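PDB 4DZI: putative TIM-barrel metal-dependent hydrolase from Mycobacterium avium subsp. paratuberculosis S397, which probably catalyses a metal-dependent hydrolysis as a member of the amidohydrolase superfamily, carrying two metal ions, here cadmium, in its active site. Local coordinates for residues Val12-Tyr17 / Asp104-Val109; Ser291-Ser296 / Trp357-Gly362; Phe353-Pro358 / Ala364-Phe369; Ala371-Phe376 / Arg382-Asp387. All coordinates share one frame; numbering follows the deposited sequence.

Contact 1: residues Val12-Tyr17 / Asp104-Val109. With CD (cadmium ion), chain Q.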
loop_
_atom_site.group_PDB
_atom_site.type_symbol
_atom_site.label_atom_id
_atom_site.label_comp_id
_atom_site.label_asym_id
_atom_site.label_seq_id
_atom_site.Cartn_x
_atom_site.Cartn_y
_atom_site.Cartn_z
ATOM N N VAL C 12 -8.923 23.874 -8.240
ATOM C CA VAL C 12 -9.770 22.678 -8.117
ATOM C C VAL C 12 -9.844 22.126 -6.685
ATOM O O VAL C 12 -10.494 21.110 -6.437
ATOM C CB VAL C 12 -9.358 21.551 -9.098
ATOM C CG1 VAL C 12 -9.290 22.092 -10.557
ATOM C CG2 VAL C 12 -8.031 20.902 -8.701
ATOM N N ASP C 13 -9.206 22.808 -5.739
ATOM C CA ASP C 13 -9.264 22.311 -4.356
ATOM C C ASP C 13 -9.429 23.470 -3.405
ATOM O O ASP C 13 -8.451 24.094 -2.976
ATOM C CB ASP C 13 -7.986 21.561 -3.969
ATOM C CG ASP C 13 -8.137 20.803 -2.675
ATOM O OD1 ASP C 13 -9.209 20.917 -2.010
ATOM O OD2 ASP C 13 -7.147 20.125 -2.312
ATOM N N ASN C 14 -10.697 23.718 -3.061
ATOM C CA ASN C 14 -10.996 24.681 -2.007
ATOM C C ASN C 14 -11.995 24.053 -1.054
ATOM O O ASN C 14 -12.683 23.104 -1.392
ATOM C CB ASN C 14 -11.599 25.969 -2.612
ATOM C CG ASN C 14 -10.601 27.110 -2.748
ATOM O OD1 ASN C 14 -10.961 28.279 -2.514
ATOM N ND2 ASN C 14 -9.390 26.819 -3.216
ATOM N N HIS C 15 -12.032 24.562 0.181
ATOM C CA HIS C 15 -12.991 24.067 1.181
ATOM C C HIS C 15 -13.864 25.125 1.829
ATOM O O HIS C 15 -13.485 26.286 1.903
ATOM C CB HIS C 15 -12.233 23.287 2.282
ATOM C CG HIS C 15 -11.596 22.033 1.766
ATOM N ND1 HIS C 15 -12.283 20.889 1.649
ATOM C CD2 HIS C 15 -10.326 21.790 1.242
ATOM C CE1 HIS C 15 -11.499 19.939 1.103
ATOM N NE2 HIS C 15 -10.305 20.475 0.853
ATOM N N TYR C 16 -15.043 24.693 2.270
ATOM C CA TYR C 16 -15.819 25.395 3.286
ATOM C C TYR C 16 -15.669 24.600 4.589
ATOM O O TYR C 16 -15.171 23.452 4.593
ATOM C CB TYR C 16 -17.297 25.479 2.879
ATOM C CG TYR C 16 -17.810 24.186 2.340
ATOM C CD1 TYR C 16 -18.119 23.109 3.191
ATOM C CD2 TYR C 16 -17.969 23.996 0.962
ATOM C CE1 TYR C 16 -18.564 21.896 2.672
ATOM C CE2 TYR C 16 -18.404 22.774 0.435
ATOM C CZ TYR C 16 -18.712 21.733 1.297
ATOM O OH TYR C 16 -19.133 20.528 0.805
ATOM N N TYR C 17 -16.100 25.198 5.704
ATOM C CA TYR C 17 -16.206 24.463 6.955
ATOM C C TYR C 17 -17.705 24.344 7.207
ATOM O O TYR C 17 -18.441 25.352 7.266
ATOM C CB TYR C 17 -15.498 25.215 8.071
ATOM C CG TYR C 17 -13.983 25.180 7.940
ATOM C CD1 TYR C 17 -13.313 23.959 7.833
ATOM C CD2 TYR C 17 -13.218 26.336 7.860
ATOM C CE1 TYR C 17 -11.930 23.885 7.737
ATOM C CE2 TYR C 17 -11.842 26.280 7.729
ATOM C CZ TYR C 17 -11.193 25.051 7.658
ATOM O OH TYR C 17 -9.815 25.004 7.572
ATOM N N ASP C 104 -21.312 34.776 -0.210
ATOM C CA ASP C 104 -20.966 36.126 -0.634
ATOM C C ASP C 104 -19.600 36.560 -0.134
ATOM O O ASP C 104 -18.834 37.164 -0.871
ATOM C CB ASP C 104 -21.994 37.154 -0.122
ATOM C CG ASP C 104 -23.344 37.015 -0.765
ATOM O OD1 ASP C 104 -23.471 36.313 -1.790
ATOM O OD2 ASP C 104 -24.293 37.635 -0.232
ATOM N N ALA C 105 -19.301 36.284 1.134
ATOM C CA ALA C 105 -17.989 36.628 1.656
ATOM C C ALA C 105 -16.888 35.882 0.898
ATOM O O ALA C 105 -15.797 36.436 0.672
ATOM C CB ALA C 105 -17.892 36.333 3.152
ATOM N N ARG C 106 -17.164 34.623 0.551
ATOM C CA ARG C 106 -16.167 33.809 -0.177
ATOM C C ARG C 106 -15.848 34.365 -1.564
ATOM O O ARG C 106 -14.669 34.429 -1.952
ATOM C CB ARG C 106 -16.619 32.342 -0.282
ATOM C CG ARG C 106 -15.525 31.419 -0.838
ATOM C CD ARG C 106 -14.225 31.574 -0.066
ATOM N NE ARG C 106 -13.334 30.440 -0.355
ATOM C CZ ARG C 106 -13.319 29.320 0.356
ATOM N NH1 ARG C 106 -14.130 29.188 1.394
ATOM N NH2 ARG C 106 -12.506 28.315 0.009
ATOM N N ILE C 107 -16.886 34.809 -2.279
ATOM C CA ILE C 107 -16.698 35.373 -3.617
ATOM C C ILE C 107 -15.800 36.607 -3.553
ATOM O O ILE C 107 -14.931 36.810 -4.386
ATOM C CB ILE C 107 -18.045 35.767 -4.273
ATOM C CG1 ILE C 107 -18.903 34.528 -4.505
ATOM C CG2 ILE C 107 -17.809 36.519 -5.585
ATOM C CD1 ILE C 107 -18.218 33.507 -5.370
ATOM N N ALA C 108 -16.018 37.450 -2.548
ATOM C CA ALA C 108 -15.181 38.630 -2.393
ATOM C C ALA C 108 -13.715 38.294 -2.107
ATOM O O ALA C 108 -12.829 38.968 -2.591
ATOM C CB ALA C 108 -15.743 39.511 -1.283
ATOM N N VAL C 109 -13.475 37.255 -1.315
ATOM C CA VAL C 109 -12.108 36.776 -1.096
ATOM C C VAL C 109 -11.521 36.159 -2.374
ATOM O O VAL C 109 -10.351 36.369 -2.656
ATOM C CB VAL C 109 -12.072 35.779 0.102
ATOM C CG1 VAL C 109 -10.759 35.009 0.178
ATOM C CG2 VAL C 109 -12.259 36.571 1.390
HETATM CD CD CD Q . -8.662 19.598 -0.300
HETATM O O HOH W 1 -11.134 30.839 -2.099
#
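Arg-106 reaches from helix 103-113 to the end of strand 9-15, where Asn-14 and the carbonyl of His-15 receive its guanidinium. The strand end carries Asp-13, Asn-14 and His-15, a DxH sequence, the counterpart of the HxH motif that closes the first strand of many amidohydrolase barrels. The tight part of the contact is this single arginine head. NH1 and NH2 grip one acceptor end-on, His-15 O, with NH2 to O at 2.9 Å. Both nitrogens come from the same face of that carbonyl, and the oxygen lies at the guanidinium edge, in its plane. NH2 also gives a nearly straight bond to Asn-14 OD1 (3.0 Å, 168° at the hydrogen), arriving from above the amide plane, 43° out of it, rather than on a lone pair. With CG anti to the backbone nitrogen (chi1 -171°) and a bend at chi2, the arginine can lay its head along the strand end.

The looser side is bridged by solvent: a water donates to Asn-14 OD1 and accepts from Arg-106 NE, filling in where NE is too far from the amide for a direct bond. The water is thus a third in-plane partner of the guanidinium, and Glu-99 O takes a further bond from NH1. Asn-14 ND2 turns back to Asp-13 O, so both ends of its amide are held. On the metal side of the strand, Asp-13 binds cadmium unevenly, OD1 at 2.2 Å and OD2 at 2.6 Å, and His-15 NE2 completes this pair of ligands at 2.2 Å.

Contact 2: residues Ser291-Ser296 / Trp357-Gly362. With CD (cadmium ion), chain P; CD (cadmium ion), chain Q.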
loop_
_atom_site.group_PDB
_atom_site.type_symbol
_atom_site.label_atom_id
_atom_site.label_comp_id
_atom_site.label_asym_id
_atom_site.label_seq_id
_atom_site.Cartn_x
_atom_site.Cartn_y
_atom_site.Cartn_z
ATOM N N SER C 291 -8.428 13.282 -9.305
ATOM C CA SER C 291 -7.897 13.017 -7.958
ATOM C C SER C 291 -7.532 14.332 -7.296
ATOM O O SER C 291 -6.756 15.109 -7.865
ATOM C CB SER C 291 -6.649 12.120 -8.090
ATOM O OG SER C 291 -5.943 12.067 -6.856
ATOM N N ILE C 292 -8.124 14.609 -6.134
ATOM C CA ILE C 292 -7.863 15.874 -5.429
ATOM C C ILE C 292 -7.316 15.622 -4.013
ATOM O O ILE C 292 -7.905 14.863 -3.237
ATOM C CB ILE C 292 -9.173 16.707 -5.342
ATOM C CG1 ILE C 292 -9.869 16.775 -6.719
ATOM C CG2 ILE C 292 -8.887 18.100 -4.766
ATOM C CD1 ILE C 292 -11.212 17.497 -6.712
ATOM N N GLU C 293 -6.207 16.286 -3.698
ATOM C CA GLU C 293 -5.549 16.197 -2.375
ATOM C C GLU C 293 -5.077 14.802 -2.032
ATOM O O GLU C 293 -4.955 14.456 -0.858
ATOM C CB GLU C 293 -6.407 16.794 -1.219
ATOM C CG GLU C 293 -5.496 17.342 -0.094
ATOM C CD GLU C 293 -6.194 17.933 1.111
ATOM O OE1 GLU C 293 -5.576 17.927 2.190
ATOM O OE2 GLU C 293 -7.353 18.385 0.991
ATOM N N ASN C 294 -4.762 14.025 -3.058
ATOM C CA ASN C 294 -4.203 12.694 -2.790
ATOM C C ASN C 294 -2.727 12.579 -3.188
ATOM O O ASN C 294 -2.144 11.474 -3.074
ATOM C CB ASN C 294 -5.023 11.685 -3.578
ATOM C CG ASN C 294 -6.501 11.745 -3.216
ATOM O OD1 ASN C 294 -6.849 11.732 -2.044
ATOM N ND2 ASN C 294 -7.362 11.848 -4.235
ATOM N N GLY C 295 -2.121 13.681 -3.670
ATOM C CA GLY C 295 -0.745 13.682 -4.237
ATOM C C GLY C 295 -0.766 13.095 -5.647
ATOM O O GLY C 295 -1.804 12.688 -6.133
ATOM N N SER C 296 0.409 12.976 -6.264
ATOM C CA SER C 296 0.514 12.355 -7.570
ATOM C C SER C 296 1.554 11.255 -7.505
ATOM O O SER C 296 1.767 10.580 -8.487
ATOM C CB SER C 296 0.925 13.378 -8.659
ATOM O OG SER C 296 2.224 13.927 -8.433
ATOM N N TRP C 357 -7.018 25.647 -0.155
ATOM C CA TRP C 357 -7.373 26.742 0.756
ATOM C C TRP C 357 -8.775 26.595 1.311
ATOM O O TRP C 357 -9.701 26.230 0.597
ATOM C CB TRP C 357 -7.229 28.046 -0.054
ATOM C CG TRP C 357 -7.149 29.260 0.834
ATOM C CD1 TRP C 357 -6.007 29.834 1.381
ATOM C CD2 TRP C 357 -8.255 30.097 1.309
ATOM N NE1 TRP C 357 -6.330 30.942 2.151
ATOM C CE2 TRP C 357 -7.654 31.130 2.163
ATOM C CE3 TRP C 357 -9.637 30.079 1.148
ATOM C CZ2 TRP C 357 -8.426 32.114 2.791
ATOM C CZ3 TRP C 357 -10.393 31.080 1.776
ATOM C CH2 TRP C 357 -9.793 32.057 2.599
ATOM N N PRO C 358 -9.000 26.887 2.614
ATOM C CA PRO C 358 -8.146 27.505 3.610
ATOM C C PRO C 358 -7.530 26.509 4.585
ATOM O O PRO C 358 -7.188 26.892 5.686
ATOM C CB PRO C 358 -9.156 28.325 4.400
ATOM C CG PRO C 358 -10.336 27.448 4.478
ATOM C CD PRO C 358 -10.396 26.811 3.100
ATOM N N HIS C 359 -7.390 25.239 4.207
ATOM C CA HIS C 359 -6.852 24.291 5.201
ATOM C C HIS C 359 -5.447 24.576 5.664
ATOM O O HIS C 359 -4.657 25.169 4.966
ATOM C CB HIS C 359 -6.914 22.867 4.604
ATOM C CG HIS C 359 -8.299 22.260 4.591
ATOM N ND1 HIS C 359 -8.546 20.984 4.121
ATOM C CD2 HIS C 359 -9.507 22.745 5.044
ATOM C CE1 HIS C 359 -9.841 20.707 4.273
ATOM N NE2 HIS C 359 -10.430 21.775 4.860
ATOM N N GLY C 360 -5.101 24.134 6.879
ATOM C CA GLY C 360 -3.767 24.460 7.378
ATOM C C GLY C 360 -2.642 23.859 6.546
ATOM O O GLY C 360 -1.551 24.455 6.409
ATOM N N GLU C 361 -2.912 22.677 5.981
ATOM C CA GLU C 361 -1.952 21.965 5.108
ATOM C C GLU C 361 -1.949 22.488 3.664
ATOM O O GLU C 361 -1.142 22.042 2.824
ATOM C CB GLU C 361 -2.249 20.445 5.112
ATOM C CG GLU C 361 -3.603 20.021 4.494
ATOM C CD GLU C 361 -4.797 20.052 5.453
ATOM O OE1 GLU C 361 -4.634 20.599 6.587
ATOM O OE2 GLU C 361 -5.906 19.508 5.105
ATOM N N GLY C 362 -2.819 23.450 3.382
ATOM C CA GLY C 362 -2.904 24.032 2.042
ATOM C C GLY C 362 -1.981 25.220 1.869
ATOM O O GLY C 362 -1.181 25.569 2.756
HETATM CD CD CD P . -6.996 19.585 3.138
HETATM CD CD CD Q . -8.662 19.598 -0.300
HETATM O O HOH W 2 -8.421 17.719 3.949
#
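The two backbones stay well apart: the CA atoms of Glu-293 and Gly-362, the nearest pair, are 9.4 Å from each other. Segment 291-296 leaves strand 289-292 at Glu-293, whose positive phi (61°) turns the chain as the strand ends. Segment 357-362 is a loop with a cis peptide before Pro-358 and a type I turn from His-359 to Gly-362. What joins them is the binuclear metal centre of an amidohydrolase TIM barrel.

Glu-293 spans the gap with its chain extended beyond CG, and its carboxylate holds both cadmium ions. OE2 bridges them, binding the cadmium shared with Asp-13 and His-15 at 2.2 Å and the one held by His-359 and Glu-361 at 2.5 Å, while OE1 adds a further bond to the latter. His-359 ND1 binds that ion at 2.3 Å, and its NE2 is hydrogen-bonded to Thr-123, a second-shell partner that would fix the ring's rotation. Glu-361 bends at chi2 to bring OE2 to the same ion. The side chains of Glu-293 and Glu-361 cross at about a right angle, their carboxylate planes turned 41° apart. The shared metal probably offsets the repulsion of two acidic groups so close together, and Asp-356 brings a third carboxylate to the ion. A water 2.5 Å from the His-359 cadmium also belongs to its shell, and Glu-293 OE1 and Glu-361 OE2 stand 3.3 Å apart.

Contact 3: residues Phe353-Pro358 / Ala364-Phe369. With CD (cadmium ion), chain P; CD (cadmium ion), chain Q.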
loop_
_atom_site.group_PDB
_atom_site.type_symbol
_atom_site.label_atom_id
_atom_site.label_comp_id
_atom_site.label_asym_id
_atom_site.label_seq_id
_atom_site.Cartn_x
_atom_site.Cartn_y
_atom_site.Cartn_z
ATOM N N PHE C 353 -3.824 22.594 -11.002
ATOM C CA PHE C 353 -3.617 23.408 -9.812
ATOM C C PHE C 353 -4.770 23.337 -8.809
ATOM O O PHE C 353 -5.937 23.542 -9.162
ATOM C CB PHE C 353 -3.371 24.857 -10.250
ATOM C CG PHE C 353 -3.810 25.882 -9.252
ATOM C CD1 PHE C 353 -3.163 26.030 -8.032
ATOM C CD2 PHE C 353 -4.883 26.711 -9.555
ATOM C CE1 PHE C 353 -3.583 27.007 -7.130
ATOM C CE2 PHE C 353 -5.317 27.676 -8.658
ATOM C CZ PHE C 353 -4.649 27.847 -7.462
ATOM N N GLY C 354 -4.427 23.004 -7.561
ATOM C CA GLY C 354 -5.401 23.070 -6.459
ATOM C C GLY C 354 -4.613 23.546 -5.229
ATOM O O GLY C 354 -3.508 23.074 -4.975
ATOM N N SER C 355 -5.166 24.484 -4.474
ATOM C CA SER C 355 -4.449 25.068 -3.344
ATOM C C SER C 355 -4.820 24.457 -1.987
ATOM O O SER C 355 -4.023 24.547 -1.039
ATOM C CB SER C 355 -4.780 26.567 -3.246
ATOM O OG SER C 355 -6.156 26.712 -2.932
ATOM N N ASP C 356 -6.012 23.862 -1.892
ATOM C CA ASP C 356 -6.556 23.330 -0.637
ATOM C C ASP C 356 -6.846 24.432 0.347
ATOM O O ASP C 356 -6.898 24.203 1.547
ATOM C CB ASP C 356 -5.593 22.317 0.008
ATOM C CG ASP C 356 -6.271 21.434 1.061
ATOM O OD1 ASP C 356 -7.469 21.119 0.970
ATOM O OD2 ASP C 356 -5.538 21.007 1.973
ATOM N N TRP C 357 -7.018 25.647 -0.155
ATOM C CA TRP C 357 -7.373 26.742 0.756
ATOM C C TRP C 357 -8.775 26.595 1.311
ATOM O O TRP C 357 -9.701 26.230 0.597
ATOM C CB TRP C 357 -7.229 28.046 -0.054
ATOM C CG TRP C 357 -7.149 29.260 0.834
ATOM C CD1 TRP C 357 -6.007 29.834 1.381
ATOM C CD2 TRP C 357 -8.255 30.097 1.309
ATOM N NE1 TRP C 357 -6.330 30.942 2.151
ATOM C CE2 TRP C 357 -7.654 31.130 2.163
ATOM C CE3 TRP C 357 -9.637 30.079 1.148
ATOM C CZ2 TRP C 357 -8.426 32.114 2.791
ATOM C CZ3 TRP C 357 -10.393 31.080 1.776
ATOM C CH2 TRP C 357 -9.793 32.057 2.599
ATOM N N PRO C 358 -9.000 26.887 2.614
ATOM C CA PRO C 358 -8.146 27.505 3.610
ATOM C C PRO C 358 -7.530 26.509 4.585
ATOM O O PRO C 358 -7.188 26.892 5.686
ATOM C CB PRO C 358 -9.156 28.325 4.400
ATOM C CG PRO C 358 -10.336 27.448 4.478
ATOM C CD PRO C 358 -10.396 26.811 3.100
ATOM N N ALA C 364 -1.239 29.160 1.755
ATOM C CA ALA C 364 -1.803 30.386 2.304
ATOM C C ALA C 364 -2.287 31.283 1.176
ATOM O O ALA C 364 -3.326 31.924 1.284
ATOM C CB ALA C 364 -0.749 31.127 3.119
ATOM N N SER C 365 -1.506 31.329 0.101
ATOM C CA SER C 365 -1.848 32.121 -1.081
ATOM C C SER C 365 -1.983 31.177 -2.254
ATOM O O SER C 365 -0.990 30.649 -2.733
ATOM C CB SER C 365 -0.733 33.113 -1.402
ATOM O OG SER C 365 -0.991 33.803 -2.624
ATOM N N PRO C 366 -3.210 30.966 -2.713
ATOM C CA PRO C 366 -3.395 29.968 -3.777
ATOM C C PRO C 366 -2.505 30.165 -5.016
ATOM O O PRO C 366 -1.899 29.200 -5.532
ATOM C CB PRO C 366 -4.890 30.088 -4.099
ATOM C CG PRO C 366 -5.511 30.513 -2.786
ATOM C CD PRO C 366 -4.491 31.475 -2.180
ATOM N N VAL C 367 -2.429 31.396 -5.535
ATOM C CA VAL C 367 -1.643 31.573 -6.760
ATOM C C VAL C 367 -0.138 31.336 -6.549
ATOM O O VAL C 367 0.598 31.258 -7.531
ATOM C CB VAL C 367 -1.863 32.941 -7.455
ATOM C CG1 VAL C 367 -3.316 33.089 -7.933
ATOM C CG2 VAL C 367 -1.403 34.087 -6.545
ATOM N N SER C 368 0.329 31.229 -5.298
ATOM C CA SER C 368 1.750 30.896 -5.064
ATOM C C SER C 368 2.125 29.505 -5.579
ATOM O O SER C 368 3.302 29.142 -5.612
ATOM C CB SER C 368 2.128 31.042 -3.583
ATOM O OG SER C 368 1.506 30.035 -2.824
ATOM N N PHE C 369 1.133 28.729 -6.007
ATOM C CA PHE C 369 1.411 27.434 -6.634
ATOM C C PHE C 369 2.366 27.633 -7.816
ATOM O O PHE C 369 3.137 26.748 -8.144
ATOM C CB PHE C 369 0.091 26.806 -7.089
ATOM C CG PHE C 369 0.193 25.378 -7.572
ATOM C CD1 PHE C 369 0.471 25.097 -8.905
ATOM C CD2 PHE C 369 -0.063 24.322 -6.704
ATOM C CE1 PHE C 369 0.532 23.804 -9.367
ATOM C CE2 PHE C 369 -0.011 23.015 -7.163
ATOM C CZ PHE C 369 0.288 22.757 -8.494
HETATM CD CD CD P . -6.996 19.585 3.138
HETATM CD CD CD Q . -8.662 19.598 -0.300
HETATM O O HOH W 2 -8.421 17.719 3.949
#
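Phe-353 and Phe-369 both swing CG away from the backbone nitrogen, to chi1 151° and -171°, and these torsions bring their rings together as the side chains slide past each other in opposite directions. The edge of Phe-353 points at the face of Phe-369 in an offset edge-to-face pair, with centroids 5.3 Å apart and planes at 61°. The closest approach is CD1 of Phe-353 over CG of Phe-369, at 3.4 Å. The same face of Phe-369 also receives the backbone of its partner: Phe-353 CA lies 4.3 Å from the ring centroid in a CH-pi contact. Further along the ring, Phe-353 CE1 comes 3.2 Å from Pro-366 O, and CZ packs on Pro-366 CB.

Both segments belong to the long loop between helices 339-346 and 378-393, which carries the aspartate ligand characteristic of the metal centre in amidohydrolase barrels. Asp-356 takes no part in the packing and bridges both cadmium ions through OD1, with OD2 bonded to one of them. The residues just before and after it pack on the returning segment. Ser-355 sets its CB against Pro-366 CB at 3.6 Å, while its OG accepts from Trp-357 N (3.1 Å), an ST turn that bends the chain around the metal ligand; Asp-11 is a further partner of that hydroxyl. Trp-357 touches the proline through CB, 4.1 Å from Pro-366 CG, and its indole NE1 lies 3.3 Å from Ala-364 O. Pro-358 CB rests over the centre of one indole face, and Arg-106 and Val-109 of helix 103-113 also touch the tryptophan.

Contact 4: residues Ala371-Phe376 / Arg382-Asp387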
loop_
_atom_site.group_PDB
_atom_site.type_symbol
_atom_site.label_atom_id
_atom_site.label_comp_id
_atom_site.label_asym_id
_atom_site.label_seq_id
_atom_site.Cartn_x
_atom_site.Cartn_y
_atom_site.Cartn_z
ATOM N N ALA C 371 5.042 29.121 -8.064
ATOM C CA ALA C 371 6.439 28.978 -7.648
ATOM C C ALA C 371 6.962 27.570 -7.971
ATOM O O ALA C 371 8.169 27.400 -8.181
ATOM C CB ALA C 371 6.616 29.304 -6.157
ATOM N N GLU C 372 6.055 26.584 -8.038
ATOM C CA GLU C 372 6.422 25.184 -8.326
ATOM C C GLU C 372 6.489 24.870 -9.820
ATOM O O GLU C 372 6.771 23.724 -10.199
ATOM C CB GLU C 372 5.422 24.212 -7.682
ATOM C CG GLU C 372 5.008 24.563 -6.261
ATOM C CD GLU C 372 6.212 24.749 -5.359
ATOM O OE1 GLU C 372 7.298 24.244 -5.710
ATOM O OE2 GLU C 372 6.075 25.405 -4.314
ATOM N N LEU C 373 6.204 25.870 -10.673
ATOM C CA LEU C 373 6.081 25.633 -12.108
ATOM C C LEU C 373 7.200 26.280 -12.949
ATOM O O LEU C 373 7.072 26.409 -14.168
ATOM C CB LEU C 373 4.707 26.146 -12.588
ATOM C CG LEU C 373 3.502 25.462 -11.902
ATOM C CD1 LEU C 373 2.189 26.034 -12.420
ATOM C CD2 LEU C 373 3.537 23.962 -12.167
ATOM N N LYS C 374 8.290 26.678 -12.309
ATOM C CA LYS C 374 9.371 27.319 -13.058
ATOM C C LYS C 374 9.927 26.396 -14.159
ATOM O O LYS C 374 10.584 26.852 -15.091
ATOM C CB LYS C 374 10.470 27.809 -12.119
ATOM C CG LYS C 374 9.994 28.830 -11.091
ATOM C CD LYS C 374 11.070 29.089 -10.037
ATOM C CE LYS C 374 10.495 29.615 -8.725
ATOM N NZ LYS C 374 9.994 31.015 -8.823
ATOM N N GLY C 375 9.640 25.107 -14.086
ATOM C CA GLY C 375 10.083 24.218 -15.167
ATOM C C GLY C 375 9.194 24.162 -16.410
ATOM O O GLY C 375 9.348 23.274 -17.247
ATOM N N PHE C 376 8.265 25.102 -16.548
ATOM C CA PHE C 376 7.252 25.000 -17.597
ATOM C C PHE C 376 7.180 26.291 -18.416
ATOM O O PHE C 376 7.386 27.359 -17.877
ATOM C CB PHE C 376 5.892 24.767 -16.944
ATOM C CG PHE C 376 5.713 23.374 -16.407
ATOM C CD1 PHE C 376 5.271 22.358 -17.235
ATOM C CD2 PHE C 376 5.975 23.097 -15.066
ATOM C CE1 PHE C 376 5.110 21.056 -16.748
ATOM C CE2 PHE C 376 5.816 21.799 -14.572
ATOM C CZ PHE C 376 5.383 20.794 -15.416
ATOM N N ARG C 382 -0.351 28.252 -18.053
ATOM C CA ARG C 382 -1.775 28.588 -18.281
ATOM C C ARG C 382 -2.659 27.346 -18.301
ATOM O O ARG C 382 -3.795 27.382 -17.813
ATOM C CB ARG C 382 -1.917 29.436 -19.561
ATOM C CG ARG C 382 -3.317 29.543 -20.184
ATOM C CD ARG C 382 -4.226 30.482 -19.407
ATOM N NE ARG C 382 -5.510 30.694 -20.073
ATOM C CZ ARG C 382 -5.862 31.821 -20.698
ATOM N NH1 ARG C 382 -5.017 32.851 -20.772
ATOM N NH2 ARG C 382 -7.074 31.918 -21.243
ATOM N N LYS C 383 -2.140 26.201 -18.770
ATOM C CA LYS C 383 -2.932 24.982 -18.743
ATOM C C LYS C 383 -3.096 24.524 -17.309
ATOM O O LYS C 383 -4.199 24.200 -16.871
ATOM C CB LYS C 383 -2.270 23.833 -19.527
ATOM C CG LYS C 383 -2.223 24.072 -21.028
ATOM C CD LYS C 383 -1.563 22.881 -21.701
ATOM C CE LYS C 383 -1.776 23.006 -23.212
ATOM N NZ LYS C 383 -1.364 21.795 -23.976
ATOM N N ILE C 384 -1.980 24.460 -16.587
ATOM C CA ILE C 384 -1.999 23.936 -15.212
ATOM C C ILE C 384 -2.832 24.818 -14.276
ATOM O O ILE C 384 -3.610 24.322 -13.433
ATOM C CB ILE C 384 -0.564 23.790 -14.695
ATOM C CG1 ILE C 384 0.117 22.649 -15.480
ATOM C CG2 ILE C 384 -0.552 23.455 -13.211
ATOM C CD1 ILE C 384 1.603 22.562 -15.214
ATOM N N MET C 385 -2.702 26.130 -14.440
ATOM C CA MET C 385 -3.424 27.059 -13.561
ATOM C C MET C 385 -4.872 27.360 -13.909
ATOM O O MET C 385 -5.616 27.894 -13.086
ATOM C CB MET C 385 -2.655 28.392 -13.492
ATOM C CG MET C 385 -1.241 28.285 -12.934
ATOM S SD MET C 385 -1.143 27.607 -11.246
ATOM C CE MET C 385 -1.979 28.840 -10.265
ATOM N N ARG C 386 -5.278 27.021 -15.122
ATOM C CA ARG C 386 -6.607 27.391 -15.567
ATOM C C ARG C 386 -7.247 26.446 -16.581
ATOM O O ARG C 386 -8.329 25.925 -16.364
ATOM C CB ARG C 386 -6.512 28.796 -16.160
ATOM C CG ARG C 386 -7.828 29.294 -16.682
ATOM C CD ARG C 386 -7.678 30.689 -17.240
ATOM N NE ARG C 386 -8.985 31.001 -17.791
ATOM C CZ ARG C 386 -10.022 31.501 -17.111
ATOM N NH1 ARG C 386 -9.925 31.851 -15.827
ATOM N NH2 ARG C 386 -11.187 31.654 -17.732
ATOM N N ASP C 387 -6.589 26.222 -17.722
ATOM C CA ASP C 387 -7.344 25.576 -18.785
ATOM C C ASP C 387 -7.527 24.070 -18.655
ATOM O O ASP C 387 -8.507 23.509 -19.171
ATOM C CB ASP C 387 -6.751 25.950 -20.120
ATOM C CG ASP C 387 -7.012 27.412 -20.447
ATOM O OD1 ASP C 387 -8.135 27.883 -20.188
ATOM O OD2 ASP C 387 -6.114 28.082 -20.945
#
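Ile-384 lays its CD1 methyl over the ring of Phe-376, close to the centre of one face. The methyl carbon stands 4.0 Å from the ring centroid and only 7° off the normal, a well-centred CH-pi contact in which the two side chains cross at about a right angle. Both branches of the isoleucine meet Leu-373, while CD1 alone also covers the Phe-376 ring. Ile-384 CG2 lies 3.8 Å from Leu-373 CD1, and Ile-384 CD1 lies 3.9 Å from Leu-373 CD2, so isoleucine and leucine meet tip to tip, methyl against methyl. The isoleucine torsions account for this: CG1 lies anti to the carbonyl carbon (chi1 -69°), leaving CG2 anti to the backbone nitrogen, and the two branches straddle the leucine tip.

Leu-373 also touches the next helical residue. Its CD1 lies 3.9 Å from Met-385 SD, and the methionine, bent at both chi2 and chi3, crosses it obliquely. All these contacts are between apolar groups, and no hydrogen bond joins the two segments. A type I turn from Leu-373 to Phe-376, closed by Phe-376 N to Leu-373 O (3.0 Å), presents the leucine and the phenylalanine together to the helix. The helix widens to a pi-type turn at 383-387, with Asp-387 N bonded to Arg-382 O; across it Arg-382 NE makes a salt bridge to Asp-387 OD2.

The contact packs the turn before helix 378-393 onto that helix, outside the barrel strands. Met-385 lies against Val-9 of strand 9-15, while Leu-373 and Phe-376 also pack on Leu-339 of helix 339-346, placing the turn between the two helices.

In the fold
Contacts 1, 2 and 3 meet at the dinuclear cadmium site, whereas contact 4 lies outside it, its centre about 17 Å from that of contact 2. Contacts 2 and 3, with centres about 9 Å apart, share Trp-357 and Pro-358, and the bridging oxygens Glu-293 OE2 and Asp-356 OD1 lie 2.7 Å apart. Contact 1 supplies Asp-13 and His-15 to one cadmium, which His-230 completes; it is tied to the others through His-15 N and Trp-357 O, 2.9 Å apart. Contact 4 meets the rest through contact 3, where Phe-353 N lies 3.0 Å from Ile-384 O and Met-385 packs against Phe-353 and Phe-369, linking outer helix to metal-binding loop.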